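Phenazine biosynthesis protein, PhzF family (Bacillus anthracis, PDB 3EDN) is a PhzF-family protein with a diaminopimelate epimerase-like fold, probably an isomerase-type enzyme related to those of phenazine biosynthesis. Local coordinates at residues 24-29 with 87-92; 49-54 with 78-83. One frame throughout, in Å; residues are numbered along the deposited sequence.

Contact 1: 24-29 with 87-92; sequences IVLDAD and RGLLEE. With SO4 (sulfate ion), chain D.
At the surface of the N-terminal half of this diaminopimelate epimerase-like fold, Leu26, just past the end of strand 20-25, packs against Arg87 and Leu89, which lie where the chain leaves helix 74-86. A single methyl of Leu26 does the touching: CD1 lies 3.8 Å from Leu89 CD1, methyl to methyl, and equally far from the aliphatic CD of Arg87. Both partners cross the leucine at about a right angle, so each pair meets at one point rather than along its length. Branched leucines suit such a place, since a terminal methyl reaches across while the backbones stay well separated, the CA atoms of Leu26 and Leu89 being 8.7 Å apart.

The turn that brings Arg87 and Leu89 to the same methyl is a Schellman motif, the common C-terminal end of a helix. Gly88 leaves the helical conformation with a positive phi of 80°, where a CB would press on the preceding carbonyl oxygen, and glycine avoids that clash.

Arg87 combines two chemistries. Its chain runs extended from CG to NE, so that CD passes Leu26 CD1 and the guanidinium continues beyond it to a sulfate ion, probably from the crystallisation liquor. Sulfate O4 sits at the edge of the guanidinium, in its plane, and accepts from both NH1 and NH2 of Arg87 at 2.9 Å, while Arg87 NH2 also makes a weak bond to sulfate O1. The NE of Arg87 is held by the hydroxyl of Tyr9 on strand 3-11, and Phe7 of that strand touches both Leu26 and Arg87. Just after Leu26, Asp27 forms an Asx turn: its OD1, met nearly along the C-O bond direction, accepts from Asp29 N at 3.0 Å, with an N-H...O angle of 165°.

Contact 2: 49-54 with 78-83; sequences SFVLSS and VGTIYA
Thr80, on helix 74-86, meets Ser49 and Val51 of strand 48-52 in a buried helix-on-strand packing within the same diaminopimelate epimerase-like fold. Its two branches divide the work. The methyl, CG2, stands anti to the backbone N and faces Val51, whereas OG1, beside that N (chi1 -60°), faces Ser49. Two residues apart on the strand, Ser49 and Val51 both direct their side chains toward the helix; Phe50 between them points away, its ring meeting that of Phe64 on the neighbouring strand 59-64 with the planes at about 90°.

The side chains of Val51 and Thr80 slide past each other in opposite directions and touch through one methyl each. Val51 CG2 and Thr80 CG2 are only 3.4 Å apart, tighter than ordinary van der Waals contact, a sign of close fit. Valine and threonine suit the narrow gap because each offers a methyl straight from CB; serine, smaller still, fits where the backbones are nearest, Ser49 CA and Thr80 CA being 7.1 Å apart.

Two hydroxyls are buried here, and both bond to residues earlier in the chain: Ser49 OG hydrogen-bonds to Glu47 OE2, just before the strand, and Thr80 OG1 to Gly76 O, one helical turn earlier. Between the two residues there is plain packing, with Thr80 OG1 resting 3.4 Å from Ser49 CB.

Overall arrangement
Contact 2 is the buried member of the pair and contact 1 lies at the surface, yet they join neighbouring parts of one strand-and-helix layer: contact 2 seats helix 74-86 on strand 48-52, and contact 1 sets the turn after that helix against the end of the adjacent parallel strand 20-25. Contact 2 is nested within the chain loop that contact 1 closes, and their centres lie about 6 Å apart. They are joined directly by Ala28 N to Val51 O at 2.8 Å and Asp29 OD2 to Ser53 OG at 2.6 Å, both probable hydrogen bonds. Inside, short side chains pack closely; outside, longer leucine and arginine chains reach across, and the arginine engages an anion.

Contact 1: 24-29 with 87-92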
ATOM      1  N   ILE A  24      -0.048   3.080  16.714  1.00  8.62           N
ATOM      2  CA  ILE A  24       1.227   3.028  16.011  1.00  8.63           C
ATOM      3  C   ILE A  24       1.627   1.600  15.679  1.00  8.95           C
ATOM      4  O   ILE A  24       1.616   0.718  16.537  1.00  9.08           O
ATOM      5  CB  ILE A  24       2.371   3.630  16.879  1.00  9.31           C
ATOM      6  CG1 ILE A  24       2.005   4.998  17.463  1.00 10.49           C
ATOM      7  CG2 ILE A  24       3.672   3.718  16.085  1.00 11.18           C
ATOM      8  CD1 ILE A  24       2.899   5.388  18.628  1.00 10.91           C
ATOM      9  N   VAL A  25       1.948   1.389  14.418  1.00  9.16           N
ATOM     10  CA  VAL A  25       2.685   0.194  13.994  1.00  9.41           C
ATOM     11  C   VAL A  25       4.113   0.670  13.694  1.00  8.88           C
ATOM     12  O   VAL A  25       4.351   1.417  12.748  1.00 10.32           O
ATOM     13  CB  VAL A  25       2.030  -0.462  12.778  1.00 10.12           C
ATOM     14  CG1 VAL A  25       2.899  -1.624  12.218  1.00 10.73           C
ATOM     15  CG2 VAL A  25       0.630  -0.940  13.156  1.00 12.00           C
ATOM     16  N   LEU A  26       5.050   0.231  14.530  1.00  8.84           N
ATOM     17  CA  LEU A  26       6.419   0.749  14.524  1.00  9.76           C
ATOM     18  C   LEU A  26       7.249   0.342  13.307  1.00  8.82           C
ATOM     19  O   LEU A  26       8.204   1.032  12.979  1.00 10.30           O
ATOM     20  CB  LEU A  26       7.154   0.308  15.794  1.00  9.78           C
ATOM     21  CG  LEU A  26       6.637   0.856  17.136  1.00 12.33           C
ATOM     22  CD1 LEU A  26       7.285   0.087  18.283  1.00 13.10           C
ATOM     23  CD2 LEU A  26       6.944   2.328  17.233  1.00 12.80           C
ATOM     24  N   ASP A  27       6.925  -0.794  12.684  1.00  8.86           N
ATOM     25  CA  ASP A  27       7.550  -1.159  11.405  1.00  9.54           C
ATOM     26  C   ASP A  27       6.487  -1.800  10.528  1.00  9.89           C
ATOM     27  O   ASP A  27       6.098  -2.948  10.731  1.00 10.36           O
ATOM     28  CB  ASP A  27       8.763  -2.075  11.594  1.00 12.06           C
ATOM     29  CG  ASP A  27       9.385  -2.513  10.269  1.00 14.51           C
ATOM     30  OD1 ASP A  27       8.822  -2.226   9.194  1.00 15.13           O
ATOM     31  OD2 ASP A  27      10.476  -3.133  10.308  1.00 17.35           O
ATOM     32  N   ALA A  28       5.984  -1.017   9.586  1.00  9.53           N
ATOM     33  CA  ALA A  28       4.867  -1.422   8.739  1.00  8.27           C
ATOM     34  C   ALA A  28       5.313  -1.887   7.355  1.00  9.02           C
ATOM     35  O   ALA A  28       4.488  -2.004   6.451  1.00  9.79           O
ATOM     36  CB  ALA A  28       3.867  -0.244   8.610  1.00  9.66           C
ATOM     37  N   ASP A  29       6.609  -2.148   7.187  1.00  9.46           N
ATOM     38  CA  ASP A  29       7.112  -2.515   5.857  1.00  9.92           C
ATOM     39  C   ASP A  29       6.565  -3.848   5.361  1.00 10.99           C
ATOM     40  O   ASP A  29       6.651  -4.133   4.169  1.00 12.63           O
ATOM     41  CB  ASP A  29       8.653  -2.508   5.798  1.00 11.58           C
ATOM     42  CG  ASP A  29       9.242  -1.099   5.623  1.00 11.53           C
ATOM     43  OD1 ASP A  29       8.541  -0.196   5.111  1.00 12.90           O
ATOM     44  OD2 ASP A  29      10.420  -0.896   6.023  1.00 16.40           O
ATOM     45  N   ARG A  87      12.011   4.474  22.410  1.00 10.43           N
ATOM     46  CA  ARG A  87      12.244   3.019  22.338  1.00 10.37           C
ATOM     47  C   ARG A  87      13.611   2.643  21.794  1.00 10.59           C
ATOM     48  O   ARG A  87      13.943   1.458  21.738  1.00 11.18           O
ATOM     49  CB  ARG A  87      11.164   2.339  21.494  1.00 11.89           C
ATOM     50  CG  ARG A  87       9.830   2.410  22.186  1.00 11.86           C
ATOM     51  CD  ARG A  87       8.669   1.757  21.438  1.00 13.96           C
ATOM     52  NE  ARG A  87       7.610   1.630  22.417  1.00 16.56           N
ATOM     53  CZ  ARG A  87       7.389   0.534  23.144  1.00 15.78           C
ATOM     54  NH1 ARG A  87       8.078  -0.582  22.910  1.00 16.69           N
ATOM     55  NH2 ARG A  87       6.438   0.555  24.063  1.00 17.68           N
ATOM     56  N   GLY A  88      14.400   3.626  21.378  1.00  9.92           N
ATOM     57  CA  GLY A  88      15.716   3.338  20.790  1.00 10.41           C
ATOM     58  C   GLY A  88      15.684   2.922  19.335  1.00 10.26           C
ATOM     59  O   GLY A  88      16.574   2.210  18.856  1.00 11.97           O
ATOM     60  N   LEU A  89      14.659   3.383  18.616  1.00  9.39           N
ATOM     61  CA  LEU A  89      14.393   2.945  17.240  1.00  9.40           C
ATOM     62  C   LEU A  89      14.795   3.979  16.189  1.00 10.20           C
ATOM     63  O   LEU A  89      14.572   3.748  14.992  1.00 10.73           O
ATOM     64  CB  LEU A  89      12.904   2.572  17.076  1.00  9.52           C
ATOM     65  CG  LEU A  89      12.464   1.398  17.958  1.00 10.19           C
ATOM     66  CD1 LEU A  89      10.941   1.224  17.910  1.00 11.02           C
ATOM     67  CD2 LEU A  89      13.143   0.110  17.492  1.00 12.21           C
ATOM     68  N   LEU A  90      15.395   5.084  16.642  1.00 10.83           N
ATOM     69  CA  LEU A  90      15.900   6.130  15.749  1.00 12.43           C
ATOM     70  C   LEU A  90      17.423   6.265  15.793  1.00 14.50           C
ATOM     71  O   LEU A  90      18.061   5.834  16.748  1.00 13.38           O
ATOM     72  CB  LEU A  90      15.306   7.486  16.149  1.00 13.15           C
ATOM     73  CG  LEU A  90      13.811   7.694  15.946  1.00 13.66           C
ATOM     74  CD1 LEU A  90      13.412   9.110  16.321  1.00 13.73           C
ATOM     75  CD2 LEU A  90      13.375   7.387  14.520  1.00 14.46           C
ATOM     76  N   GLU A  91      17.984   6.902  14.769  1.00 16.31           N
ATOM     77  CA  GLU A  91      19.400   7.256  14.788  1.00 19.83           C
ATOM     78  C   GLU A  91      19.705   8.341  15.832  1.00 20.71           C
ATOM     79  O   GLU A  91      18.786   9.013  16.326  1.00 20.51           O
ATOM     80  CB  GLU A  91      19.867   7.699  13.397  1.00 20.30           C
ATOM     81  CG  GLU A  91      19.856   6.578  12.348  1.00 22.08           C
ATOM     82  CD  GLU A  91      20.669   6.923  11.096  1.00 23.23           C
ATOM     83  OE1 GLU A  91      21.892   7.193  11.219  1.00 25.09           O
ATOM     84  OE2 GLU A  91      20.086   6.902   9.989  1.00 25.35           O
ATOM     85  N   GLU A  92      20.988   8.486  16.179  1.00 22.90           N
ATOM     86  CA  GLU A  92      21.442   9.504  17.129  1.00 24.81           C
ATOM     87  C   GLU A  92      21.489  10.876  16.487  1.00 25.82           C
ATOM     88  O   GLU A  92      22.554  11.342  16.075  1.00 26.36           O
ATOM     89  CB  GLU A  92      22.854   9.203  17.637  1.00 25.67           C
ATOM     90  CG  GLU A  92      22.999   7.963  18.480  1.00 25.69           C
ATOM     91  CD  GLU A  92      24.447   7.698  18.827  1.00 25.45           C
ATOM     92  OE1 GLU A  92      25.208   7.302  17.900  1.00 24.24           O
ATOM     93  OE2 GLU A  92      24.808   7.887  20.016  1.00 23.15           O
TER
HETATM   94  S   SO4 D 301       7.224  -2.170  26.103  0.75 25.12           S
HETATM   95  O1  SO4 D 301       7.266  -0.788  26.560  0.75 25.49           O
HETATM   96  O2  SO4 D 301       8.571  -2.718  26.006  0.75 24.36           O
HETATM   97  O3  SO4 D 301       6.483  -2.974  27.075  0.75 25.59           O
HETATM   98  O4  SO4 D 301       6.573  -2.260  24.806  0.75 25.66           O

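Contact 2: 49-54 with 78-83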
ATOM      1  N   SER A  49      -0.963   5.342  12.907  1.00  8.37           N
ATOM      2  CA  SER A  49       0.163   5.608  11.996  1.00  8.56           C
ATOM      3  C   SER A  49       1.026   4.370  11.751  1.00  8.24           C
ATOM      4  O   SER A  49       1.149   3.472  12.597  1.00  8.78           O
ATOM      5  CB  SER A  49       1.111   6.705  12.522  1.00  9.54           C
ATOM      6  OG  SER A  49       0.445   7.898  12.903  1.00 10.99           O
ATOM      7  N   PHE A  50       1.662   4.374  10.587  1.00  8.74           N
ATOM      8  CA  PHE A  50       2.448   3.254  10.110  1.00  8.96           C
ATOM      9  C   PHE A  50       3.815   3.753   9.672  1.00  8.18           C
ATOM     10  O   PHE A  50       3.906   4.639   8.822  1.00  8.94           O
ATOM     11  CB  PHE A  50       1.706   2.628   8.937  1.00  8.89           C
ATOM     12  CG  PHE A  50       0.374   2.062   9.336  1.00  9.20           C
ATOM     13  CD1 PHE A  50       0.270   0.728   9.702  1.00  9.62           C
ATOM     14  CD2 PHE A  50      -0.756   2.862   9.381  1.00 10.08           C
ATOM     15  CE1 PHE A  50      -0.939   0.191  10.102  1.00  8.68           C
ATOM     16  CE2 PHE A  50      -1.976   2.335   9.797  1.00  8.76           C
ATOM     17  CZ  PHE A  50      -2.067   1.001  10.146  1.00  8.65           C
ATOM     18  N   VAL A  51       4.867   3.209  10.286  1.00  8.21           N
ATOM     19  CA  VAL A  51       6.233   3.662  10.018  1.00  8.45           C
ATOM     20  C   VAL A  51       6.858   2.818   8.914  1.00  9.22           C
ATOM     21  O   VAL A  51       6.845   1.589   9.008  1.00 10.19           O
ATOM     22  CB  VAL A  51       7.092   3.578  11.289  1.00  9.30           C
ATOM     23  CG1 VAL A  51       8.531   4.034  11.034  1.00  9.95           C
ATOM     24  CG2 VAL A  51       6.454   4.413  12.415  1.00 10.59           C
ATOM     25  N   LEU A  52       7.366   3.480   7.882  1.00  9.13           N
ATOM     26  CA  LEU A  52       7.746   2.838   6.614  1.00  9.84           C
ATOM     27  C   LEU A  52       9.119   3.302   6.138  1.00 10.74           C
ATOM     28  O   LEU A  52       9.657   4.305   6.618  1.00 11.02           O
ATOM     29  CB  LEU A  52       6.714   3.189   5.541  1.00 10.34           C
ATOM     30  CG  LEU A  52       5.313   2.684   5.890  1.00 10.61           C
ATOM     31  CD1 LEU A  52       4.196   3.452   5.201  1.00 11.17           C
ATOM     32  CD2 LEU A  52       5.228   1.221   5.515  1.00 11.63           C
ATOM     33  N   SER A  53       9.686   2.555   5.197  1.00 11.12           N
ATOM     34  CA  SER A  53      10.965   2.942   4.597  1.00 12.15           C
ATOM     35  C   SER A  53      10.739   4.059   3.579  1.00 11.88           C
ATOM     36  O   SER A  53       9.668   4.165   2.994  1.00 11.99           O
ATOM     37  CB  SER A  53      11.636   1.739   3.910  1.00 12.31           C
ATOM     38  OG  SER A  53      12.072   0.772   4.858  1.00 13.07           O
ATOM     39  N   SER A  54      11.768   4.880   3.355  1.00 14.21           N
ATOM     40  CA  SER A  54      11.667   6.010   2.428  1.00 15.87           C
ATOM     41  C   SER A  54      12.879   6.092   1.521  1.00 16.36           C
ATOM     42  O   SER A  54      13.988   5.864   1.977  1.00 16.21           O
ATOM     43  CB  SER A  54      11.554   7.346   3.180  1.00 16.13           C
ATOM     44  OG  SER A  54      11.465   8.427   2.253  1.00 16.05           O
ATOM     45  N   VAL A  78       3.575  13.337  16.407  1.00  9.67           N
ATOM     46  CA  VAL A  78       4.129  13.506  17.744  1.00  9.75           C
ATOM     47  C   VAL A  78       4.214  12.175  18.506  1.00  9.46           C
ATOM     48  O   VAL A  78       5.277  11.822  19.011  1.00  8.76           O
ATOM     49  CB  VAL A  78       3.331  14.544  18.558  1.00 10.30           C
ATOM     50  CG1 VAL A  78       3.671  14.460  20.069  1.00 10.71           C
ATOM     51  CG2 VAL A  78       3.575  15.951  18.007  1.00 11.72           C
ATOM     52  N   GLY A  79       3.105  11.441  18.581  1.00  8.78           N
ATOM     53  CA  GLY A  79       3.130  10.180  19.312  1.00  9.98           C
ATOM     54  C   GLY A  79       4.102   9.179  18.709  1.00  9.20           C
ATOM     55  O   GLY A  79       4.842   8.486  19.426  1.00  9.23           O
ATOM     56  N   THR A  80       4.124   9.112  17.386  1.00  7.67           N
ATOM     57  CA  THR A  80       4.937   8.089  16.702  1.00  8.10           C
ATOM     58  C   THR A  80       6.429   8.376  16.816  1.00  8.64           C
ATOM     59  O   THR A  80       7.219   7.490  17.159  1.00  8.89           O
ATOM     60  CB  THR A  80       4.525   7.921  15.233  1.00  8.27           C
ATOM     61  OG1 THR A  80       3.148   7.522  15.170  1.00  9.04           O
ATOM     62  CG2 THR A  80       5.371   6.864  14.527  1.00  8.44           C
ATOM     63  N   ILE A  81       6.832   9.617  16.556  1.00  8.52           N
ATOM     64  CA  ILE A  81       8.246   9.936  16.690  1.00  8.77           C
ATOM     65  C   ILE A  81       8.676   9.834  18.154  1.00  8.15           C
ATOM     66  O   ILE A  81       9.766   9.360  18.444  1.00  9.19           O
ATOM     67  CB  ILE A  81       8.606  11.298  16.094  1.00  8.87           C
ATOM     68  CG1 ILE A  81       8.175  11.370  14.632  1.00  9.18           C
ATOM     69  CG2 ILE A  81      10.116  11.565  16.233  1.00  9.52           C
ATOM     70  CD1 ILE A  81       8.659  10.208  13.785  1.00 10.61           C
ATOM     71  N   TYR A  82       7.839  10.284  19.085  1.00  7.55           N
ATOM     72  CA  TYR A  82       8.167  10.097  20.494  1.00  8.28           C
ATOM     73  C   TYR A  82       8.422   8.604  20.803  1.00  8.13           C
ATOM     74  O   TYR A  82       9.402   8.242  21.472  1.00  9.78           O
ATOM     75  CB  TYR A  82       7.024  10.613  21.377  1.00  9.19           C
ATOM     76  CG  TYR A  82       7.316  10.418  22.842  1.00  9.33           C
ATOM     77  CD1 TYR A  82       7.942  11.410  23.597  1.00  9.57           C
ATOM     78  CD2 TYR A  82       7.008   9.214  23.467  1.00  8.91           C
ATOM     79  CE1 TYR A  82       8.235  11.217  24.937  1.00 10.19           C
ATOM     80  CE2 TYR A  82       7.282   9.018  24.820  1.00  9.57           C
ATOM     81  CZ  TYR A  82       7.902  10.016  25.539  1.00  9.58           C
ATOM     82  OH  TYR A  82       8.177   9.779  26.866  1.00 11.75           O
ATOM     83  N   ALA A  83       7.519   7.737  20.356  1.00  8.11           N
ATOM     84  CA  ALA A  83       7.678   6.310  20.621  1.00  8.34           C
ATOM     85  C   ALA A  83       8.953   5.755  19.991  1.00  8.56           C
ATOM     86  O   ALA A  83       9.717   5.028  20.641  1.00  9.82           O
ATOM     87  CB  ALA A  83       6.462   5.561  20.124  1.00  8.15           C
TER